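PDB 1XKL: salicylic acid-binding protein 2 from Nicotiana tabacum, which hydrolyses methyl salicylate to salicylic acid and methanol as part of the signalling that activates systemic acquired resistance in tobacco. Local coordinates for residues Leu52-Asp57 with Ala189-Asp194; Ala105-Asp110 with Glu215-Trp220; Phe117-Tyr122 with Leu181-Leu186. All coordinates share one frame; numbering follows the deposited sequence.

Contact 1 (Leu52-Asp57 with Ala189-Asp194); sequences LRTLYD and AKYFTD
Y191 drives its phenol ring end-on toward the first turn of helix 55-67, where L55 and Y56 receive it and T54 adds a lighter touch. The hydroxyl does the touching: Y191 OH lies 3.7 Å from Y56 N without a hydrogen bond between them, its bonded partner being D185 OD2, and it also reaches T54 CB and Y56 CB. Further back, Y191 CE2 comes to 4.3 Å from L55 CB, and the ring too thus touches the helix start. With CG opposite its own carbonyl carbon (chi1 -74°), Y191 reaches across from the loop, while Y191 CB sits 3.6 Å above the centre of the F192 ring. T54 is the N-cap of the helix, T54 OG1 accepting from D57 N at 3.2 Å. Y56 contributes mainly its CB, because its own ring runs away from Y191. The contact joins the loop after helix 183-188, in the region between strands 98-104 and 202-207, to the start of helix 55-67. Between the two segments it is van der Waals in kind, but D185 OD2 also bonds L55 N. One carboxylate oxygen thus holds both partners, and the nearby N-terminus of the helix would be expected to favour its negative charge.

Contact 2 (Ala105-Asp110 with Glu215-Trp220); sequences AAFMPD and EEFQRW. With STH (2-amino-4H-1,3-benzoxathiin-4-ol), chain E.
The Q218 amide is held at both ends, Q218 OE1 taking a hydrogen bond from C207 N and Q218 NE2 giving one to I213 O, and the group so fixed lies against A105. Q218 OE1 is 3.7 Å from A105 CA, and Q218 NE2 is 3.9 Å from A105 CB. An extended chain beyond CG (chi2 -178°) carries the amide that far from helix 215-225. On the loop side, the next carbonyl, A106 O, accepts from Y204 OH and Q221 NE2. In this alpha/beta hydrolase fold, segment 105-110 leaves the end of strand 98-104, and helix 215-225 follows the loop after strand 202-207 that bears D210 of the charge relay. Q218 also touches D210, which suggests a second-shell part in positioning that acid. The other half of the contact is aromatic. F217 CE2 meets the edge of the F107 ring, lying 3.9 Å from both F107 CE2 and F107 CD2, and the two side chains cross at about a right angle. F107 also meets Y122 of helix 117-124 edge-to-face, and its side chain touches L119 there. At the opposite edge the F107 ring borders the bound benzoxathiin: F107 CE1 is 3.5 Å from STH O8, close to the ring plane, and F107 CZ is 3.9 Å from STH C6. F107 therefore stands as a wall between the ligand and F217 of the helix.

Contact 3 (Phe117-Tyr122 with Leu181-Leu186); sequences FVLEQY and LFMEDL. With STH (2-amino-4H-1,3-benzoxathiin-4-ol), chain E.
L119 and L186 share a first torsion of -66°, CG opposite the carbonyl carbon; the CB of each already points at the other segment, and this torsion places the branches where their CD1 methyls meet. The side chains cross at about a right angle, L119 CD1 standing 3.4 Å from L186 CD1, tighter than usual for two carbons. L119 CD1 is also pressed against the backbone, 3.2 Å from L181 O. Selenomethionine M183 closes over the root of the leucine: its chain folds back at chi2 (-75°) and again at chi3, which brings M183 SE to 3.7 Å from L119 CB. L119 is thus held at its base by selenium and at its tip by L181 and L186; the side chains meet through apolar groups, with one methyl against the L181 carbonyl oxygen. L181 itself and Y122, about one turn on from L119, line the ligand pocket. L181 CD2 approaches STH O8 at 3.4 Å, while Y122 OH, bonded to G212 O, lies 3.4 Å from STH C5 on the ligand's benzene ring. Both segments belong to the region between strands 98-104 and 202-207, where many alpha/beta hydrolases insert a cap. Within it, helix 117-124 leans through V118 and Q121 on helix 215-225, and L186 of helix 183-188 rests on M85 of helix 83-93.

How the contacts relate
From the N terminus, contact 1 opens at 52-57, where helix 55-67 begins, and contact 2 opens at 105-110, just past strand 98-104. Contact 3 then runs from 117-122 to 181-186, closing the shortest loop and nesting inside both others. Contact 1 closes next, at 189-194, and contact 2 last, at 215-220, so these two cross. Contacts 1 and 2 touch where F192 packs on P109; contacts 2 and 3 interlock as F217 meets V118 and Y122, and both border STH. Together they fasten the cap region to helix 55-67 on one flank and to the helix following strand 202-207 on the other.

Contact 1 (Leu52-Asp57 with Ala189-Asp194)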
loop_
_atom_site.group_PDB
_atom_site.type_symbol
_atom_site.label_atom_id
_atom_site.label_comp_id
_atom_site.label_asym_id
_atom_site.label_seq_id
_atom_site.Cartn_x
_atom_site.Cartn_y
_atom_site.Cartn_z
ATOM N N LEU A 52 21.729 -0.738 14.912
ATOM C CA LEU A 52 23.003 -1.361 15.260
ATOM C C LEU A 52 24.132 -0.788 14.422
ATOM O O LEU A 52 24.058 -0.768 13.195
ATOM C CB LEU A 52 22.927 -2.875 15.038
ATOM C CG LEU A 52 21.673 -3.608 15.526
ATOM C CD1 LEU A 52 21.818 -5.103 15.250
ATOM C CD2 LEU A 52 21.480 -3.357 17.014
ATOM N N ARG A 53 25.183 -0.323 15.075
ATOM C CA ARG A 53 26.298 0.222 14.321
ATOM C C ARG A 53 27.621 -0.480 14.602
ATOM O O ARG A 53 28.607 -0.228 13.918
ATOM C CB ARG A 53 26.399 1.722 14.573
ATOM C CG ARG A 53 26.096 2.125 16.000
ATOM C CD ARG A 53 25.727 3.602 16.093
ATOM N NE ARG A 53 24.280 3.838 16.131
ATOM C CZ ARG A 53 23.435 3.589 15.134
ATOM N NH1 ARG A 53 23.872 3.083 13.990
ATOM N NH2 ARG A 53 22.146 3.874 15.273
ATOM N N THR A 54 27.635 -1.373 15.591
ATOM C CA THR A 54 28.842 -2.131 15.937
ATOM C C THR A 54 28.504 -3.601 16.187
ATOM O O THR A 54 27.357 -3.944 16.506
ATOM C CB THR A 54 29.519 -1.612 17.227
ATOM O OG1 THR A 54 28.700 -1.929 18.362
ATOM C CG2 THR A 54 29.735 -0.109 17.156
ATOM N N LEU A 55 29.506 -4.467 16.066
ATOM C CA LEU A 55 29.282 -5.887 16.302
ATOM C C LEU A 55 28.823 -6.088 17.743
ATOM O O LEU A 55 28.039 -6.994 18.038
ATOM C CB LEU A 55 30.559 -6.696 16.050
ATOM C CG LEU A 55 30.402 -8.214 16.235
ATOM C CD1 LEU A 55 29.428 -8.748 15.193
ATOM C CD2 LEU A 55 31.749 -8.895 16.099
ATOM N N TYR A 56 29.298 -5.228 18.638
ATOM C CA TYR A 56 28.921 -5.328 20.042
ATOM C C TYR A 56 27.414 -5.149 20.262
ATOM O O TYR A 56 26.818 -5.880 21.051
ATOM C CB TYR A 56 29.708 -4.312 20.881
ATOM C CG TYR A 56 29.522 -4.504 22.369
ATOM C CD1 TYR A 56 28.413 -3.970 23.028
ATOM C CD2 TYR A 56 30.418 -5.273 23.107
ATOM C CE1 TYR A 56 28.198 -4.201 24.382
ATOM C CE2 TYR A 56 30.215 -5.512 24.461
ATOM C CZ TYR A 56 29.101 -4.974 25.093
ATOM O OH TYR A 56 28.882 -5.219 26.430
ATOM N N ASP A 57 26.801 -4.187 19.571
ATOM C CA ASP A 57 25.357 -3.951 19.707
ATOM C C ASP A 57 24.584 -5.169 19.197
ATOM O O ASP A 57 23.541 -5.527 19.733
ATOM C CB ASP A 57 24.895 -2.744 18.877
ATOM C CG ASP A 57 25.541 -1.436 19.302
ATOM O OD1 ASP A 57 25.967 -1.312 20.470
ATOM O OD2 ASP A 57 25.598 -0.518 18.455
ATOM N N ALA A 189 37.814 -1.060 15.259
ATOM C CA ALA A 189 37.644 -1.515 16.634
ATOM C C ALA A 189 38.354 -2.851 16.850
ATOM O O ALA A 189 38.007 -3.853 16.225
ATOM C CB ALA A 189 36.153 -1.649 16.955
ATOM N N LYS A 190 39.352 -2.858 17.731
ATOM C CA LYS A 190 40.097 -4.074 18.035
ATOM C C LYS A 190 39.385 -4.755 19.196
ATOM O O LYS A 190 39.317 -4.213 20.303
ATOM C CB LYS A 190 41.535 -3.740 18.429
ATOM C CG LYS A 190 42.475 -4.937 18.435
ATOM C CD LYS A 190 42.625 -5.519 17.036
ATOM C CE LYS A 190 43.645 -6.645 17.030
ATOM N NZ LYS A 190 43.252 -7.687 18.025
ATOM N N TYR A 191 38.873 -5.956 18.948
ATOM C CA TYR A 191 38.116 -6.685 19.958
ATOM C C TYR A 191 38.786 -7.850 20.682
ATOM O O TYR A 191 38.797 -7.913 21.913
ATOM C CB TYR A 191 36.831 -7.216 19.323
ATOM C CG TYR A 191 35.762 -6.186 19.046
ATOM C CD1 TYR A 191 35.093 -5.549 20.089
ATOM C CD2 TYR A 191 35.357 -5.911 17.741
ATOM C CE1 TYR A 191 34.035 -4.670 19.839
ATOM C CE2 TYR A 191 34.303 -5.036 17.480
ATOM C CZ TYR A 191 33.644 -4.424 18.531
ATOM O OH TYR A 191 32.573 -3.601 18.266
ATOM N N PHE A 192 39.326 -8.773 19.904
ATOM C CA PHE A 192 39.923 -9.991 20.427
ATOM C C PHE A 192 41.413 -9.943 20.725
ATOM O O PHE A 192 42.181 -9.329 19.992
ATOM C CB PHE A 192 39.637 -11.104 19.428
ATOM C CG PHE A 192 38.372 -10.887 18.654
ATOM C CD1 PHE A 192 37.137 -10.942 19.298
ATOM C CD2 PHE A 192 38.409 -10.620 17.293
ATOM C CE1 PHE A 192 35.955 -10.721 18.600
ATOM C CE2 PHE A 192 37.233 -10.396 16.579
ATOM C CZ PHE A 192 36.000 -10.455 17.235
ATOM N N THR A 193 41.810 -10.610 21.805
ATOM C CA THR A 193 43.210 -10.672 22.204
ATOM C C THR A 193 43.584 -12.132 22.448
ATOM O O THR A 193 42.723 -12.965 22.728
ATOM C CB THR A 193 43.470 -9.868 23.491
ATOM O OG1 THR A 193 42.825 -10.512 24.593
ATOM C CG2 THR A 193 42.927 -8.448 23.350
ATOM N N ASP A 194 44.871 -12.434 22.333
ATOM C CA ASP A 194 45.374 -13.789 22.523
ATOM C C ASP A 194 45.190 -14.248 23.968
ATOM O O ASP A 194 44.866 -15.405 24.235
ATOM C CB ASP A 194 46.858 -13.829 22.166
ATOM C CG ASP A 194 47.416 -15.236 22.125
ATOM O OD1 ASP A 194 48.646 -15.375 22.291
ATOM O OD2 ASP A 194 46.644 -16.191 21.915
#

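Contact 2 (Ala105-Asp110 with Glu215-Trp220)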
loop_
_atom_site.group_PDB
_atom_site.type_symbol
_atom_site.label_atom_id
_atom_site.label_comp_id
_atom_site.label_asym_id
_atom_site.label_seq_id
_atom_site.Cartn_x
_atom_site.Cartn_y
_atom_site.Cartn_z
ATOM N N ALA A 105 31.112 -23.673 9.665
ATOM C CA ALA A 105 31.172 -22.941 8.409
ATOM C C ALA A 105 30.999 -21.458 8.730
ATOM O O ALA A 105 30.211 -20.756 8.106
ATOM C CB ALA A 105 30.072 -23.413 7.474
ATOM N N ALA A 106 31.757 -21.009 9.720
ATOM C CA ALA A 106 31.710 -19.648 10.204
ATOM C C ALA A 106 32.930 -18.811 9.854
ATOM O O ALA A 106 33.877 -19.271 9.196
ATOM C CB ALA A 106 31.551 -19.669 11.718
ATOM N N PHE A 107 32.877 -17.559 10.296
ATOM C CA PHE A 107 33.984 -16.638 10.129
ATOM C C PHE A 107 34.655 -16.718 11.485
ATOM O O PHE A 107 34.038 -16.424 12.507
ATOM C CB PHE A 107 33.492 -15.213 9.874
ATOM C CG PHE A 107 32.975 -14.991 8.485
ATOM C CD1 PHE A 107 31.677 -14.526 8.283
ATOM C CD2 PHE A 107 33.787 -15.235 7.376
ATOM C CE1 PHE A 107 31.193 -14.306 7.000
ATOM C CE2 PHE A 107 33.313 -15.018 6.084
ATOM C CZ PHE A 107 32.011 -14.551 5.893
HETATM N N MSE A 108 35.911 -17.143 11.494
HETATM C CA MSE A 108 36.667 -17.278 12.728
HETATM C C MSE A 108 37.783 -16.243 12.754
HETATM O O MSE A 108 38.727 -16.326 11.968
HETATM C CB MSE A 108 37.246 -18.696 12.806
HETATM C CG MSE A 108 37.978 -19.011 14.090
HETATM SE SE MSE A 108 38.619 -20.815 14.050
HETATM C CE MSE A 108 39.824 -20.631 12.540
ATOM N N PRO A 109 37.691 -15.260 13.662
ATOM C CA PRO A 109 38.681 -14.187 13.807
ATOM C C PRO A 109 39.948 -14.636 14.518
ATOM O O PRO A 109 40.072 -15.794 14.915
ATOM C CB PRO A 109 37.952 -13.135 14.655
ATOM C CG PRO A 109 36.564 -13.712 14.920
ATOM C CD PRO A 109 36.695 -15.183 14.739
ATOM N N ASP A 110 40.880 -13.697 14.667
ATOM C CA ASP A 110 42.122 -13.928 15.391
ATOM C C ASP A 110 42.401 -12.678 16.217
ATOM O O ASP A 110 41.569 -11.766 16.268
ATOM C CB ASP A 110 43.299 -14.281 14.449
ATOM C CG ASP A 110 43.745 -13.128 13.539
ATOM O OD1 ASP A 110 44.561 -13.412 12.639
ATOM O OD2 ASP A 110 43.323 -11.969 13.701
ATOM N N GLU A 215 34.321 -24.102 0.823
ATOM C CA GLU A 215 35.240 -24.948 1.584
ATOM C C GLU A 215 36.646 -24.389 1.593
ATOM O O GLU A 215 37.322 -24.383 2.626
ATOM C CB GLU A 215 35.286 -26.358 0.994
ATOM C CG GLU A 215 36.187 -27.292 1.788
ATOM C CD GLU A 215 36.252 -28.694 1.216
ATOM O OE1 GLU A 215 36.776 -29.587 1.913
ATOM O OE2 GLU A 215 35.787 -28.907 0.078
ATOM N N GLU A 216 37.084 -23.929 0.427
ATOM C CA GLU A 216 38.425 -23.384 0.297
ATOM C C GLU A 216 38.702 -22.280 1.305
ATOM O O GLU A 216 39.766 -22.263 1.928
ATOM C CB GLU A 216 38.669 -22.878 -1.132
ATOM C CG GLU A 216 37.536 -22.050 -1.738
ATOM C CD GLU A 216 36.561 -22.889 -2.565
ATOM O OE1 GLU A 216 36.023 -23.888 -2.024
ATOM O OE2 GLU A 216 36.333 -22.547 -3.755
ATOM N N PHE A 217 37.750 -21.367 1.486
ATOM C CA PHE A 217 37.954 -20.280 2.436
ATOM C C PHE A 217 37.881 -20.802 3.865
ATOM O O PHE A 217 38.540 -20.280 4.764
ATOM C CB PHE A 217 36.923 -19.166 2.246
ATOM C CG PHE A 217 37.154 -17.989 3.144
ATOM C CD1 PHE A 217 38.182 -17.086 2.881
ATOM C CD2 PHE A 217 36.395 -17.822 4.295
ATOM C CE1 PHE A 217 38.449 -16.038 3.758
ATOM C CE2 PHE A 217 36.654 -16.780 5.174
ATOM C CZ PHE A 217 37.685 -15.884 4.910
ATOM N N GLN A 218 37.058 -21.822 4.076
ATOM C CA GLN A 218 36.942 -22.412 5.392
ATOM C C GLN A 218 38.296 -23.035 5.752
ATOM O O GLN A 218 38.816 -22.820 6.848
ATOM C CB GLN A 218 35.840 -23.477 5.404
ATOM C CG GLN A 218 34.419 -22.929 5.268
ATOM C CD GLN A 218 33.379 -24.029 5.338
ATOM O OE1 GLN A 218 33.450 -24.903 6.197
ATOM N NE2 GLN A 218 32.408 -23.989 4.441
ATOM N N ARG A 219 38.875 -23.796 4.825
ATOM C CA ARG A 219 40.176 -24.420 5.079
ATOM C C ARG A 219 41.254 -23.343 5.170
ATOM O O ARG A 219 42.259 -23.516 5.857
ATOM C CB ARG A 219 40.523 -25.417 3.968
ATOM C CG ARG A 219 39.351 -26.292 3.544
ATOM C CD ARG A 219 39.710 -27.768 3.444
ATOM N NE ARG A 219 39.697 -28.434 4.751
ATOM C CZ ARG A 219 38.893 -29.447 5.066
ATOM N NH1 ARG A 219 38.953 -29.991 6.272
ATOM N NH2 ARG A 219 38.027 -29.912 4.172
ATOM N N TRP A 220 41.034 -22.227 4.479
ATOM C CA TRP A 220 41.983 -21.128 4.508
ATOM C C TRP A 220 42.079 -20.571 5.922
ATOM O O TRP A 220 43.167 -20.267 6.408
ATOM C CB TRP A 220 41.551 -20.014 3.560
ATOM C CG TRP A 220 42.527 -18.891 3.528
ATOM C CD1 TRP A 220 43.639 -18.788 2.734
ATOM C CD2 TRP A 220 42.539 -17.743 4.385
ATOM N NE1 TRP A 220 44.342 -17.651 3.051
ATOM C CE2 TRP A 220 43.691 -16.991 4.060
ATOM C CE3 TRP A 220 41.692 -17.279 5.398
ATOM C CZ2 TRP A 220 44.017 -15.800 4.713
ATOM C CZ3 TRP A 220 42.015 -16.093 6.051
ATOM C CH2 TRP A 220 43.169 -15.366 5.704
HETATM C C8 STH E . 27.216 -14.362 6.836
HETATM O O8 STH E . 27.836 -13.248 7.311
HETATM C C1 STH E . 27.454 -14.865 5.452
HETATM C C2 STH E . 26.745 -16.082 4.983
HETATM C C3 STH E . 26.974 -16.558 3.660
HETATM C C4 STH E . 27.858 -15.858 2.782
HETATM C C5 STH E . 28.540 -14.681 3.223
HETATM C C6 STH E . 28.333 -14.186 4.528
HETATM C C7 STH E . 25.904 -16.543 7.224
HETATM O O2 STH E . 25.867 -16.805 5.830
HETATM N N7 STH E . 24.659 -16.862 7.747
HETATM S S7 STH E . 26.348 -15.062 7.689
#

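Contact 3 (Phe117-Tyr122 with Leu181-Leu186)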
loop_
_atom_site.group_PDB
_atom_site.type_symbol
_atom_site.label_atom_id
_atom_site.label_comp_id
_atom_site.label_asym_id
_atom_site.label_seq_id
_atom_site.Cartn_x
_atom_site.Cartn_y
_atom_site.Cartn_z
ATOM N N PHE A 117 39.650 -8.638 9.561
ATOM C CA PHE A 117 40.522 -9.479 8.739
ATOM C C PHE A 117 39.830 -10.596 7.957
ATOM O O PHE A 117 39.879 -10.606 6.721
ATOM C CB PHE A 117 41.639 -10.079 9.600
ATOM C CG PHE A 117 42.674 -10.852 8.815
ATOM C CD1 PHE A 117 43.355 -10.260 7.755
ATOM C CD2 PHE A 117 42.984 -12.163 9.158
ATOM C CE1 PHE A 117 44.332 -10.962 7.050
ATOM C CE2 PHE A 117 43.959 -12.875 8.459
ATOM C CZ PHE A 117 44.632 -12.270 7.404
ATOM N N VAL A 118 39.186 -11.541 8.646
ATOM C CA VAL A 118 38.548 -12.644 7.926
ATOM C C VAL A 118 37.430 -12.203 6.995
ATOM O O VAL A 118 37.196 -12.838 5.969
ATOM C CB VAL A 118 38.024 -13.754 8.888
ATOM C CG1 VAL A 118 39.178 -14.286 9.716
ATOM C CG2 VAL A 118 36.903 -13.226 9.791
ATOM N N LEU A 119 36.751 -11.112 7.335
ATOM C CA LEU A 119 35.677 -10.617 6.482
ATOM C C LEU A 119 36.276 -9.998 5.225
ATOM O O LEU A 119 35.744 -10.165 4.127
ATOM C CB LEU A 119 34.824 -9.594 7.243
ATOM C CG LEU A 119 34.043 -10.166 8.435
ATOM C CD1 LEU A 119 33.118 -9.105 9.017
ATOM C CD2 LEU A 119 33.225 -11.369 7.966
ATOM N N GLU A 120 37.399 -9.302 5.394
ATOM C CA GLU A 120 38.101 -8.667 4.274
ATOM C C GLU A 120 38.665 -9.736 3.352
ATOM O O GLU A 120 38.565 -9.632 2.131
ATOM C CB GLU A 120 39.229 -7.770 4.801
ATOM C CG GLU A 120 38.729 -6.463 5.400
ATOM C CD GLU A 120 39.808 -5.689 6.142
ATOM O OE1 GLU A 120 39.599 -4.485 6.392
ATOM O OE2 GLU A 120 40.855 -6.279 6.481
ATOM N N GLN A 121 39.252 -10.773 3.939
ATOM C CA GLN A 121 39.807 -11.850 3.138
ATOM C C GLN A 121 38.690 -12.547 2.372
ATOM O O GLN A 121 38.794 -12.750 1.159
ATOM C CB GLN A 121 40.558 -12.834 4.036
ATOM C CG GLN A 121 41.853 -12.256 4.601
ATOM C CD GLN A 121 42.845 -11.900 3.503
ATOM O OE1 GLN A 121 43.275 -12.763 2.738
ATOM N NE2 GLN A 121 43.205 -10.623 3.416
ATOM N N TYR A 122 37.613 -12.903 3.072
ATOM C CA TYR A 122 36.472 -13.562 2.430
ATOM C C TYR A 122 36.060 -12.811 1.161
ATOM O O TYR A 122 35.930 -13.400 0.093
ATOM C CB TYR A 122 35.277 -13.613 3.390
ATOM C CG TYR A 122 33.999 -14.067 2.724
ATOM C CD1 TYR A 122 33.793 -15.408 2.413
ATOM C CD2 TYR A 122 33.028 -13.145 2.339
ATOM C CE1 TYR A 122 32.657 -15.820 1.729
ATOM C CE2 TYR A 122 31.888 -13.543 1.654
ATOM C CZ TYR A 122 31.708 -14.882 1.348
ATOM O OH TYR A 122 30.599 -15.277 0.638
ATOM N N LEU A 181 27.631 -6.928 8.089
ATOM C CA LEU A 181 28.891 -7.615 8.357
ATOM C C LEU A 181 29.666 -6.724 9.315
ATOM O O LEU A 181 30.715 -7.110 9.822
ATOM C CB LEU A 181 29.698 -7.816 7.071
ATOM C CG LEU A 181 29.132 -8.789 6.038
ATOM C CD1 LEU A 181 30.057 -8.874 4.829
ATOM C CD2 LEU A 181 28.972 -10.158 6.678
ATOM N N PHE A 182 29.130 -5.524 9.549
ATOM C CA PHE A 182 29.749 -4.551 10.445
ATOM C C PHE A 182 31.215 -4.267 10.088
ATOM O O PHE A 182 32.055 -4.090 10.969
ATOM C CB PHE A 182 29.635 -5.048 11.891
ATOM C CG PHE A 182 28.213 -5.234 12.349
ATOM C CD1 PHE A 182 27.429 -4.135 12.697
ATOM C CD2 PHE A 182 27.633 -6.499 12.354
ATOM C CE1 PHE A 182 26.082 -4.295 13.038
ATOM C CE2 PHE A 182 26.291 -6.671 12.691
ATOM C CZ PHE A 182 25.513 -5.566 13.033
HETATM N N MSE A 183 31.503 -4.226 8.789
HETATM C CA MSE A 183 32.848 -3.962 8.283
HETATM C C MSE A 183 33.429 -2.693 8.894
HETATM O O MSE A 183 34.538 -2.702 9.427
HETATM C CB MSE A 183 32.814 -3.793 6.761
HETATM C CG MSE A 183 32.231 -4.963 5.991
HETATM SE SE MSE A 183 33.420 -6.472 5.886
HETATM C CE MSE A 183 34.366 -5.993 4.274
ATOM N N GLU A 184 32.672 -1.602 8.809
ATOM C CA GLU A 184 33.107 -0.313 9.337
ATOM C C GLU A 184 33.602 -0.412 10.776
ATOM O O GLU A 184 34.745 -0.068 11.070
ATOM C CB GLU A 184 31.963 0.706 9.264
ATOM C CG GLU A 184 32.353 2.087 9.766
ATOM C CD GLU A 184 33.445 2.725 8.921
ATOM O OE1 GLU A 184 34.127 3.646 9.422
ATOM O OE2 GLU A 184 33.620 2.304 7.756
ATOM N N ASP A 185 32.736 -0.879 11.667
ATOM C CA ASP A 185 33.088 -1.027 13.075
ATOM C C ASP A 185 34.292 -1.946 13.267
ATOM O O ASP A 185 35.217 -1.626 14.013
ATOM C CB ASP A 185 31.897 -1.588 13.861
ATOM C CG ASP A 185 32.256 -1.950 15.290
ATOM O OD1 ASP A 185 32.755 -1.074 16.021
ATOM O OD2 ASP A 185 32.037 -3.115 15.684
ATOM N N LEU A 186 34.281 -3.080 12.580
ATOM C CA LEU A 186 35.355 -4.058 12.704
ATOM C C LEU A 186 36.721 -3.620 12.172
ATOM O O LEU A 186 37.743 -4.201 12.534
ATOM C CB LEU A 186 34.938 -5.374 12.037
ATOM C CG LEU A 186 33.776 -6.100 12.727
ATOM C CD1 LEU A 186 33.377 -7.326 11.929
ATOM C CD2 LEU A 186 34.196 -6.498 14.139
HETATM C C8 STH E . 27.216 -14.362 6.836
HETATM O O8 STH E . 27.836 -13.248 7.311
HETATM C C1 STH E . 27.454 -14.865 5.452
HETATM C C2 STH E . 26.745 -16.082 4.983
HETATM C C3 STH E . 26.974 -16.558 3.660
HETATM C C4 STH E . 27.858 -15.858 2.782
HETATM C C5 STH E . 28.540 -14.681 3.223
HETATM C C6 STH E . 28.333 -14.186 4.528
HETATM C C7 STH E . 25.904 -16.543 7.224
HETATM O O2 STH E . 25.867 -16.805 5.830
HETATM N N7 STH E . 24.659 -16.862 7.747
HETATM S S7 STH E . 26.348 -15.062 7.689
#